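Local coordinates for protein DNA ligase (PDB 3QWU) that probably acts as an ATP-dependent polynucleotide ligase of the nucleotidyltransferase family, and binds adenosine and calcium, at residues R41-A44 / F49-W52; R87-G92 / Y96-G101; L118-E123 / L127-E132. All coordinates share one frame; numbering follows the deposited sequence.

Contact 1 (R41-A44 / F49-W52); sequences RGTA and FIIW
Thr43 and Ala44 lie along Ile50, Ile51 and Trp52 as the chain doubles back on itself. Ala44 and Ile51 form an antiparallel hydrogen-bonded pair. Ala44 N donates to Ile51 O at 3.0 Å, and Ile51 N donates back to Ala44 O at 2.9 Å. Both bonds are nearly straight. Each carbonyl oxygen also takes a CA-H...O contact. Thr43 CA reaches Ile51 O at 3.5 Å, and Ile50 CA reaches Ala44 O at 3.6 Å.

This pair closes the edge of a small antiparallel sheet made by strands 19-24, 27-32, 44-45 and 50-51. Strand 50-51 is outermost within the chain. The two side chains point to the same face, where Ala44 CB and Ile51 CB are 4.4 Å apart. Both rest on Leu98 of strand 94-98. The small sheet is thus packed against a strand of a second one.

The side chain of Thr43 ties the two segments to their flanks. From CB it forks. One branch, CG2, stands opposite the backbone N and meets Ile50 CG2 at 3.9 Å. The same methyl has Ile51 O as its next neighbour. The other branch, OG1, lies beside the backbone N (chi1 -64°). It comes 4.0 Å from Trp52 CE3, at an oblique angle to the indole. Two bonds grip this hydroxyl: OG1 donates to Pro40 O and accepts from Gly53 N. The rotation of the group is therefore fixed, and the hydroxyl is satisfied in a buried place. Thr43 and Trp52 run side by side, pointing the same way. Within 49-52, Ile50 CG2 sits 3.8 Å above one face of the Trp52 indole, toward the rim, so that one methyl touches both Thr43 and the ring.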
loop_
_atom_site.group_PDB
_atom_site.type_symbol
_atom_site.label_atom_id
_atom_site.label_comp_id
_atom_site.label_asym_id
_atom_site.label_seq_id
_atom_site.Cartn_x
_atom_site.Cartn_y
_atom_site.Cartn_z
ATOM N N ARG A 41 -7.791 10.637 -20.764
ATOM C CA ARG A 41 -6.498 10.030 -21.141
ATOM C C ARG A 41 -6.634 9.031 -22.290
ATOM O O ARG A 41 -7.545 8.247 -22.317
ATOM C CB ARG A 41 -5.908 9.317 -19.906
ATOM C CG ARG A 41 -4.807 8.319 -20.186
ATOM C CD ARG A 41 -4.079 7.844 -18.921
ATOM N NE ARG A 41 -2.976 6.947 -19.295
ATOM C CZ ARG A 41 -3.064 5.619 -19.424
ATOM N NH1 ARG A 41 -4.216 4.972 -19.181
ATOM N NH2 ARG A 41 -1.986 4.919 -19.793
ATOM N N GLY A 42 -5.703 9.048 -23.223
ATOM C CA GLY A 42 -5.750 8.143 -24.352
ATOM C C GLY A 42 -6.311 8.810 -25.586
ATOM O O GLY A 42 -6.221 8.270 -26.689
ATOM N N THR A 43 -6.890 9.986 -25.398
ATOM C CA THR A 43 -7.429 10.756 -26.500
ATOM C C THR A 43 -6.284 11.114 -27.421
ATOM O O THR A 43 -5.216 11.516 -26.957
ATOM C CB THR A 43 -8.175 11.993 -25.966
ATOM O OG1 THR A 43 -9.298 11.527 -25.200
ATOM C CG2 THR A 43 -8.632 12.939 -27.086
ATOM N N ALA A 44 -6.509 10.895 -28.713
ATOM C CA ALA A 44 -5.491 11.014 -29.750
ATOM C C ALA A 44 -6.066 11.941 -30.768
ATOM O O ALA A 44 -7.136 11.658 -31.287
ATOM C CB ALA A 44 -5.246 9.694 -30.397
ATOM N N PHE A 49 -9.060 13.670 -37.801
ATOM C CA PHE A 49 -10.049 13.292 -36.798
ATOM C C PHE A 49 -9.485 13.079 -35.398
ATOM O O PHE A 49 -8.281 12.905 -35.232
ATOM C CB PHE A 49 -10.785 12.012 -37.206
ATOM C CG PHE A 49 -9.888 10.911 -37.637
ATOM C CD1 PHE A 49 -9.610 10.716 -39.001
ATOM C CD2 PHE A 49 -9.314 10.056 -36.685
ATOM C CE1 PHE A 49 -8.777 9.690 -39.409
ATOM C CE2 PHE A 49 -8.472 9.019 -37.074
ATOM C CZ PHE A 49 -8.198 8.814 -38.428
ATOM N N ILE A 50 -10.388 13.105 -34.414
ATOM C CA ILE A 50 -10.065 12.746 -33.054
ATOM C C ILE A 50 -10.596 11.317 -32.694
ATOM O O ILE A 50 -11.711 10.914 -33.078
ATOM C CB ILE A 50 -10.566 13.783 -32.047
ATOM C CG1 ILE A 50 -9.898 15.133 -32.341
ATOM C CG2 ILE A 50 -10.271 13.282 -30.601
ATOM C CD1 ILE A 50 -10.593 16.331 -31.704
ATOM N N ILE A 51 -9.742 10.555 -32.021
ATOM C CA ILE A 51 -10.131 9.260 -31.506
ATOM C C ILE A 51 -10.185 9.509 -30.034
ATOM O O ILE A 51 -9.148 9.720 -29.395
ATOM C CB ILE A 51 -9.137 8.130 -31.842
ATOM C CG1 ILE A 51 -8.790 8.118 -33.340
ATOM C CG2 ILE A 51 -9.741 6.794 -31.409
ATOM C CD1 ILE A 51 -9.898 7.542 -34.237
ATOM N N TRP A 52 -11.400 9.549 -29.498
ATOM C CA TRP A 52 -11.559 9.833 -28.083
ATOM C C TRP A 52 -11.061 8.632 -27.301
ATOM O O TRP A 52 -11.127 7.501 -27.786
ATOM C CB TRP A 52 -13.003 10.211 -27.724
ATOM C CG TRP A 52 -13.314 11.631 -28.116
ATOM C CD1 TRP A 52 -13.714 12.083 -29.356
ATOM C CD2 TRP A 52 -13.231 12.787 -27.286
ATOM N NE1 TRP A 52 -13.887 13.445 -29.333
ATOM C CE2 TRP A 52 -13.595 13.900 -28.074
ATOM C CE3 TRP A 52 -12.895 12.996 -25.953
ATOM C CZ2 TRP A 52 -13.629 15.194 -27.556
ATOM C CZ3 TRP A 52 -12.928 14.279 -25.444
ATOM C CH2 TRP A 52 -13.288 15.354 -26.233
#

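Contact 2 (R87-G92 / Y96-G101); sequences RIFKYG and YALSRG. With ADN (adenosine), chain C.
Antiparallel strand pairing makes this contact, in the beta hairpin of strands 84-91 and 94-98. The hairpin forms one side of a four-stranded antiparallel sheet within the RNA ligase-like nucleotidyltransferase domain. Strand 94-98 is outermost within the chain. Arg87 with Leu98 and Phe89 with Tyr96 are hydrogen-bonded pairs. Ile88 with Ala97 is the non-hydrogen-bonded pair between them. The bond from Leu98 N to Arg87 O is short, at 2.7 Å.

Arg87, Phe89, Tyr96 and Leu98 share one face. Phe89 CG stands between its backbone N and carbonyl carbon (chi1 63°), which lays the ring across the partner strand. Tyr96 CB then lies over one face of that ring, 4.1 Å from Phe89 CZ. Leu98 CG meets the ring edge at Phe89 CE1, 3.8 Å away. Tyr91 CB touches Tyr96 CE2. On the other face of the sheet, Ile88 CG1 packs on Ala97 CB.

The Arg87 chain bends at chi3 (-59°) and brings its guanidinium over Leu98. Leu98 CD1 lies above one face of it, toward the rim. Arg87 NH2 donates to Ser99 O at 2.8 Å, near the guanidinium plane. NE gives a hydrogen to a water that in turn donates to Leu98 O. NH1 bonds to Gly42 O and Trp52 O. The buried cation is thus held largely by carbonyl oxygens. Past the strand, Arg100 turns into the adenosine pocket, where ADN O3' lies over one face of its guanidinium, 3.7 Å from Arg100 NE.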
loop_
_atom_site.group_PDB
_atom_site.type_symbol
_atom_site.label_atom_id
_atom_site.label_comp_id
_atom_site.label_asym_id
_atom_site.label_seq_id
_atom_site.Cartn_x
_atom_site.Cartn_y
_atom_site.Cartn_z
ATOM N N ARG A 87 -8.246 0.308 -29.264
ATOM C CA ARG A 87 -9.140 1.143 -30.055
ATOM C C ARG A 87 -8.617 1.096 -31.496
ATOM O O ARG A 87 -7.451 1.391 -31.743
ATOM C CB ARG A 87 -9.128 2.553 -29.499
ATOM C CG ARG A 87 -10.158 2.796 -28.355
ATOM C CD ARG A 87 -9.922 4.191 -27.757
ATOM N NE ARG A 87 -8.544 4.240 -27.267
ATOM C CZ ARG A 87 -7.813 5.337 -27.166
ATOM N NH1 ARG A 87 -8.325 6.521 -27.476
ATOM N NH2 ARG A 87 -6.567 5.264 -26.719
ATOM N N ILE A 88 -9.437 0.625 -32.421
ATOM C CA ILE A 88 -8.972 0.301 -33.749
ATOM C C ILE A 88 -9.737 1.147 -34.760
ATOM O O ILE A 88 -10.963 1.237 -34.692
ATOM C CB ILE A 88 -9.155 -1.223 -34.091
ATOM C CG1 ILE A 88 -8.404 -2.123 -33.053
ATOM C CG2 ILE A 88 -8.652 -1.524 -35.510
ATOM C CD1 ILE A 88 -8.832 -3.629 -33.049
ATOM N N PHE A 89 -9.006 1.727 -35.708
ATOM C CA PHE A 89 -9.618 2.606 -36.716
ATOM C C PHE A 89 -8.911 2.613 -38.060
ATOM O O PHE A 89 -7.754 2.210 -38.176
ATOM C CB PHE A 89 -9.675 4.045 -36.214
ATOM C CG PHE A 89 -8.340 4.650 -35.965
ATOM C CD1 PHE A 89 -7.715 4.485 -34.759
ATOM C CD2 PHE A 89 -7.712 5.393 -36.942
ATOM C CE1 PHE A 89 -6.489 5.040 -34.544
ATOM C CE2 PHE A 89 -6.501 5.962 -36.723
ATOM C CZ PHE A 89 -5.883 5.784 -35.529
ATOM N N LYS A 90 -9.608 3.174 -39.056
ATOM C CA LYS A 90 -9.088 3.309 -40.410
ATOM C C LYS A 90 -8.581 4.728 -40.687
ATOM O O LYS A 90 -9.260 5.701 -40.381
ATOM C CB LYS A 90 -10.184 2.915 -41.404
ATOM C CG LYS A 90 -9.630 2.466 -42.736
ATOM C CD LYS A 90 -10.700 2.195 -43.776
ATOM C CE LYS A 90 -9.998 1.884 -45.113
ATOM N NZ LYS A 90 -10.905 1.551 -46.195
ATOM N N TYR A 91 -7.382 4.845 -41.258
ATOM C CA TYR A 91 -6.836 6.127 -41.700
ATOM C C TYR A 91 -6.260 5.890 -43.096
ATOM O O TYR A 91 -5.349 5.090 -43.262
ATOM C CB TYR A 91 -5.741 6.608 -40.732
ATOM C CG TYR A 91 -5.414 8.122 -40.708
ATOM C CD1 TYR A 91 -5.794 8.984 -41.721
ATOM C CD2 TYR A 91 -4.715 8.667 -39.637
ATOM C CE1 TYR A 91 -5.505 10.374 -41.644
ATOM C CE2 TYR A 91 -4.404 10.036 -39.563
ATOM C CZ TYR A 91 -4.801 10.882 -40.557
ATOM O OH TYR A 91 -4.463 12.203 -40.425
ATOM N N GLY A 92 -6.770 6.588 -44.106
ATOM C CA GLY A 92 -6.304 6.329 -45.473
ATOM C C GLY A 92 -6.680 4.910 -45.879
ATOM O O GLY A 92 -7.841 4.525 -45.717
ATOM N N TYR A 96 -5.113 0.892 -37.773
ATOM C CA TYR A 96 -4.220 1.099 -36.641
ATOM C C TYR A 96 -4.936 0.780 -35.353
ATOM O O TYR A 96 -6.191 0.816 -35.266
ATOM C CB TYR A 96 -3.696 2.525 -36.587
ATOM C CG TYR A 96 -3.040 2.995 -37.866
ATOM C CD1 TYR A 96 -1.653 2.839 -38.085
ATOM C CD2 TYR A 96 -3.792 3.601 -38.865
ATOM C CE1 TYR A 96 -1.054 3.277 -39.258
ATOM C CE2 TYR A 96 -3.194 4.040 -40.043
ATOM C CZ TYR A 96 -1.833 3.876 -40.233
ATOM O OH TYR A 96 -1.289 4.327 -41.406
ATOM N N ALA A 97 -4.124 0.489 -34.348
ATOM C CA ALA A 97 -4.647 0.070 -33.029
ATOM C C ALA A 97 -3.989 0.928 -31.978
ATOM O O ALA A 97 -2.761 1.057 -31.978
ATOM C CB ALA A 97 -4.368 -1.452 -32.787
ATOM N N LEU A 98 -4.803 1.541 -31.132
ATOM C CA LEU A 98 -4.310 2.391 -30.048
ATOM C C LEU A 98 -4.406 1.668 -28.707
ATOM O O LEU A 98 -5.450 1.075 -28.417
ATOM C CB LEU A 98 -5.128 3.676 -29.920
ATOM C CG LEU A 98 -5.134 4.689 -31.054
ATOM C CD1 LEU A 98 -5.939 5.902 -30.617
ATOM C CD2 LEU A 98 -3.718 5.128 -31.505
ATOM N N SER A 99 -3.335 1.739 -27.911
ATOM C CA SER A 99 -3.339 1.374 -26.479
ATOM C C SER A 99 -4.205 2.332 -25.658
ATOM O O SER A 99 -4.565 3.414 -26.105
ATOM C CB SER A 99 -1.933 1.471 -25.906
ATOM O OG SER A 99 -1.569 2.842 -25.734
ATOM N N ARG A 100 -4.483 1.971 -24.428
ATOM C CA ARG A 100 -5.352 2.786 -23.618
ATOM C C ARG A 100 -4.734 4.135 -23.470
ATOM O O ARG A 100 -5.466 5.147 -23.422
ATOM C CB ARG A 100 -5.571 2.159 -22.243
ATOM C CG ARG A 100 -6.542 2.929 -21.384
ATOM C CD ARG A 100 -8.050 2.708 -21.649
ATOM N NE ARG A 100 -8.677 2.524 -20.324
ATOM C CZ ARG A 100 -9.624 3.272 -19.755
ATOM N NH1 ARG A 100 -10.182 4.277 -20.385
ATOM N NH2 ARG A 100 -10.044 2.985 -18.527
ATOM N N GLY A 101 -3.390 4.147 -23.384
ATOM C CA GLY A 101 -2.635 5.374 -23.213
ATOM C C GLY A 101 -2.641 6.259 -24.439
ATOM O O GLY A 101 -2.295 7.431 -24.356
HETATM O "O5'" ADN C . -11.952 -0.188 -17.405
HETATM C "C5'" ADN C . -12.457 -1.492 -17.697
HETATM C "C4'" ADN C . -11.571 -2.161 -18.740
HETATM O "O4'" ADN C . -11.928 -3.565 -18.927
HETATM C "C3'" ADN C . -11.741 -1.498 -20.101
HETATM O "O3'" ADN C . -10.863 -0.405 -20.352
HETATM C "C2'" ADN C . -11.548 -2.641 -21.092
HETATM O "O2'" ADN C . -10.245 -2.612 -21.651
HETATM C "C1'" ADN C . -11.748 -3.937 -20.309
HETATM N N9 ADN C . -12.926 -4.713 -20.727
HETATM C C8 ADN C . -12.938 -6.063 -20.824
HETATM N N7 ADN C . -14.143 -6.538 -21.220
HETATM C C5 ADN C . -14.930 -5.438 -21.345
HETATM C C6 ADN C . -16.339 -5.227 -21.692
HETATM N N6 ADN C . -17.087 -6.327 -21.992
HETATM N N1 ADN C . -16.809 -3.943 -21.759
HETATM C C2 ADN C . -16.008 -2.885 -21.441
HETATM N N3 ADN C . -14.701 -3.019 -21.075
HETATM C C4 ADN C . -14.131 -4.243 -21.031
HETATM O O HOH W 1 -7.211 2.047 -26.329
#

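Contact 3 (L118-E123 / L127-E132); sequences LRILDE and LVICAE. With ADN (adenosine), chain C.
Helix 119-123 runs roughly antiparallel to strand 127-132, at 156°, and the two backbones come nearest at Leu121 and Leu127, where the CA atoms are 6.3 Å apart. No hydrogen bond crosses the contact. It is a helix-on-sheet join made by apolar side chains. Leu118, at the N-cap position, starts the helix, and its CD2 meets Ile129 CD1 at 3.3 Å. That is tight for two methyls, and the exact value is doubtful. Ile120 CG1 points away from its backbone N (chi1 -180°), which carries the chain toward the strand. CG1 touches Leu127 CD1 at 3.9 Å, and the two side chains cross at about a right angle. Leu121 touches both Leu127 and Ile129. Its CD2 reaches Leu127 CB at 3.9 Å and Ile129 CG1 at 4.0 Å, and it also lies 3.4 Å from Leu127 O. Leu176 of helix 170-180 touches both Ile120 and Leu127.

The strand goes on from this core to the adenosine pocket. Glu132 bends at chi2 (72°), and its OE1 accepts a 2.6 Å hydrogen bond from ADN O2'. OE2 is held by Gly83 N, so both carboxylate oxygens are engaged and the group is fixed in rotation. With a leucine in its place, the ribose hydroxyl and Gly83 N would probably both lose their acceptor. With no polar bond crossing to it, the helix is probably held to the strand by shape and burial, whereas the pocket end relies on directional bonds to a carboxylate.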
loop_
_atom_site.group_PDB
_atom_site.type_symbol
_atom_site.label_atom_id
_atom_site.label_comp_id
_atom_site.label_asym_id
_atom_site.label_seq_id
_atom_site.Cartn_x
_atom_site.Cartn_y
_atom_site.Cartn_z
ATOM N N LEU A 118 -11.476 -6.421 -41.032
ATOM C CA LEU A 118 -11.759 -5.005 -40.960
ATOM C C LEU A 118 -12.522 -4.412 -42.171
ATOM O O LEU A 118 -12.530 -3.186 -42.376
ATOM C CB LEU A 118 -10.453 -4.256 -40.673
ATOM C CG LEU A 118 -10.016 -4.435 -39.195
ATOM C CD1 LEU A 118 -8.643 -3.780 -38.940
ATOM C CD2 LEU A 118 -11.084 -3.885 -38.171
ATOM N N ARG A 119 -13.189 -5.288 -42.930
ATOM C CA ARG A 119 -14.276 -4.923 -43.879
ATOM C C ARG A 119 -15.250 -3.924 -43.270
ATOM O O ARG A 119 -15.600 -2.933 -43.900
ATOM C CB ARG A 119 -15.072 -6.192 -44.269
ATOM C CG ARG A 119 -15.993 -6.099 -45.462
ATOM C CD ARG A 119 -16.518 -7.501 -45.857
ATOM N NE ARG A 119 -17.984 -7.637 -45.716
ATOM C CZ ARG A 119 -18.635 -8.458 -44.873
ATOM N NH1 ARG A 119 -17.973 -9.269 -44.043
ATOM N NH2 ARG A 119 -19.980 -8.472 -44.845
ATOM N N ILE A 120 -15.690 -4.193 -42.042
ATOM C CA ILE A 120 -16.560 -3.237 -41.298
ATOM C C ILE A 120 -16.066 -1.768 -41.319
ATOM O O ILE A 120 -16.844 -0.844 -41.511
ATOM C CB ILE A 120 -16.805 -3.697 -39.853
ATOM C CG1 ILE A 120 -17.709 -2.714 -39.101
ATOM C CG2 ILE A 120 -15.504 -3.813 -39.086
ATOM C CD1 ILE A 120 -18.057 -3.177 -37.678
ATOM N N LEU A 121 -14.778 -1.556 -41.168
ATOM C CA LEU A 121 -14.229 -0.204 -41.270
ATOM C C LEU A 121 -14.251 0.255 -42.737
ATOM O O LEU A 121 -14.663 1.386 -43.041
ATOM C CB LEU A 121 -12.795 -0.106 -40.660
ATOM C CG LEU A 121 -12.665 -0.439 -39.138
ATOM C CD1 LEU A 121 -11.231 -0.312 -38.616
ATOM C CD2 LEU A 121 -13.624 0.404 -38.258
ATOM N N ASP A 122 -13.850 -0.607 -43.657
ATOM C CA ASP A 122 -13.923 -0.238 -45.063
ATOM C C ASP A 122 -15.314 0.289 -45.409
ATOM O O ASP A 122 -15.432 1.278 -46.152
ATOM C CB ASP A 122 -13.570 -1.407 -45.967
ATOM C CG ASP A 122 -12.130 -1.861 -45.795
ATOM O OD1 ASP A 122 -11.293 -1.052 -45.334
ATOM O OD2 ASP A 122 -11.834 -3.028 -46.103
ATOM N N GLU A 123 -16.352 -0.348 -44.875
ATOM C CA GLU A 123 -17.734 0.009 -45.190
ATOM C C GLU A 123 -18.290 1.081 -44.270
ATOM O O GLU A 123 -19.268 1.694 -44.587
ATOM C CB GLU A 123 -18.654 -1.230 -45.160
ATOM C CG GLU A 123 -18.181 -2.290 -46.176
ATOM C CD GLU A 123 -19.108 -3.485 -46.340
ATOM O OE1 GLU A 123 -20.090 -3.635 -45.596
ATOM O OE2 GLU A 123 -18.855 -4.290 -47.234
ATOM N N LEU A 127 -16.291 4.330 -37.816
ATOM C CA LEU A 127 -16.267 3.486 -36.620
ATOM C C LEU A 127 -14.856 3.362 -35.973
ATOM O O LEU A 127 -13.778 3.338 -36.640
ATOM C CB LEU A 127 -16.837 2.112 -36.945
ATOM C CG LEU A 127 -18.326 2.062 -37.279
ATOM C CD1 LEU A 127 -18.744 0.616 -37.467
ATOM C CD2 LEU A 127 -19.177 2.763 -36.242
ATOM N N VAL A 128 -14.880 3.360 -34.645
ATOM C CA VAL A 128 -13.728 2.962 -33.860
ATOM C C VAL A 128 -14.126 1.726 -33.085
ATOM O O VAL A 128 -15.170 1.727 -32.386
ATOM C CB VAL A 128 -13.336 4.017 -32.863
ATOM C CG1 VAL A 128 -12.092 3.546 -32.136
ATOM C CG2 VAL A 128 -13.219 5.452 -33.555
ATOM N N ILE A 129 -13.330 0.652 -33.232
ATOM C CA ILE A 129 -13.711 -0.617 -32.618
ATOM C C ILE A 129 -13.022 -0.655 -31.291
ATOM O O ILE A 129 -11.817 -0.508 -31.236
ATOM C CB ILE A 129 -13.236 -1.843 -33.439
ATOM C CG1 ILE A 129 -13.759 -1.766 -34.864
ATOM C CG2 ILE A 129 -13.655 -3.150 -32.770
ATOM C CD1 ILE A 129 -13.094 -2.763 -35.806
ATOM N N CYS A 130 -13.791 -0.856 -30.227
ATOM C CA CYS A 130 -13.251 -0.985 -28.889
ATOM C C CYS A 130 -13.278 -2.493 -28.527
ATOM O O CYS A 130 -14.342 -3.105 -28.443
ATOM C CB CYS A 130 -14.087 -0.170 -27.909
ATOM S SG CYS A 130 -14.094 1.589 -28.236
ATOM N N ALA A 131 -12.090 -3.048 -28.310
ATOM C CA ALA A 131 -11.910 -4.469 -28.052
ATOM C C ALA A 131 -10.821 -4.724 -27.024
ATOM O O ALA A 131 -9.882 -3.933 -26.875
ATOM C CB ALA A 131 -11.553 -5.214 -29.350
ATOM N N GLU A 132 -10.959 -5.854 -26.352
ATOM C CA GLU A 132 -9.914 -6.397 -25.482
ATOM C C GLU A 132 -9.085 -7.383 -26.279
ATOM O O GLU A 132 -9.647 -8.283 -26.907
ATOM C CB GLU A 132 -10.547 -7.151 -24.326
ATOM C CG GLU A 132 -9.637 -7.299 -23.107
ATOM C CD GLU A 132 -9.434 -5.986 -22.326
ATOM O OE1 GLU A 132 -10.019 -4.979 -22.756
ATOM O OE2 GLU A 132 -8.699 -5.977 -21.308
HETATM O "O5'" ADN C . -11.952 -0.188 -17.405
HETATM C "C5'" ADN C . -12.457 -1.492 -17.697
HETATM C "C4'" ADN C . -11.571 -2.161 -18.740
HETATM O "O4'" ADN C . -11.928 -3.565 -18.927
HETATM C "C3'" ADN C . -11.741 -1.498 -20.101
HETATM O "O3'" ADN C . -10.863 -0.405 -20.352
HETATM C "C2'" ADN C . -11.548 -2.641 -21.092
HETATM O "O2'" ADN C . -10.245 -2.612 -21.651
HETATM C "C1'" ADN C . -11.748 -3.937 -20.309
HETATM N N9 ADN C . -12.926 -4.713 -20.727
HETATM C C8 ADN C . -12.938 -6.063 -20.824
HETATM N N7 ADN C . -14.143 -6.538 -21.220
HETATM C C5 ADN C . -14.930 -5.438 -21.345
HETATM C C6 ADN C . -16.339 -5.227 -21.692
HETATM N N6 ADN C . -17.087 -6.327 -21.992
HETATM N N1 ADN C . -16.809 -3.943 -21.759
HETATM C C2 ADN C . -16.008 -2.885 -21.441
HETATM N N3 ADN C . -14.701 -3.019 -21.075
HETATM C C4 ADN C . -14.131 -4.243 -21.031
#

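In the fold
From the N terminus, contact 1 comes first. It closes the short connection 45-48, which begins with the last residue of strand 44-45, at the edge of the small four-stranded sheet. Contact 2 closes the hairpin between strands 84-91 and 94-98, and contact 3 closes the connection 124-126 between helix and strand. The three follow in series; none nests in or crosses another. In space they adjoin. Arg87 and Phe89 tie contact 2 to contact 1. Ile88 O bonds to Ile129 N between the neighbouring strands 84-91 and 127-134. Separately, Lys90 NZ makes a salt bridge to Asp122 OD1 of helix 119-123. Contacts 2 and 3 both end at the adenosine pocket, through Arg100 and Glu132.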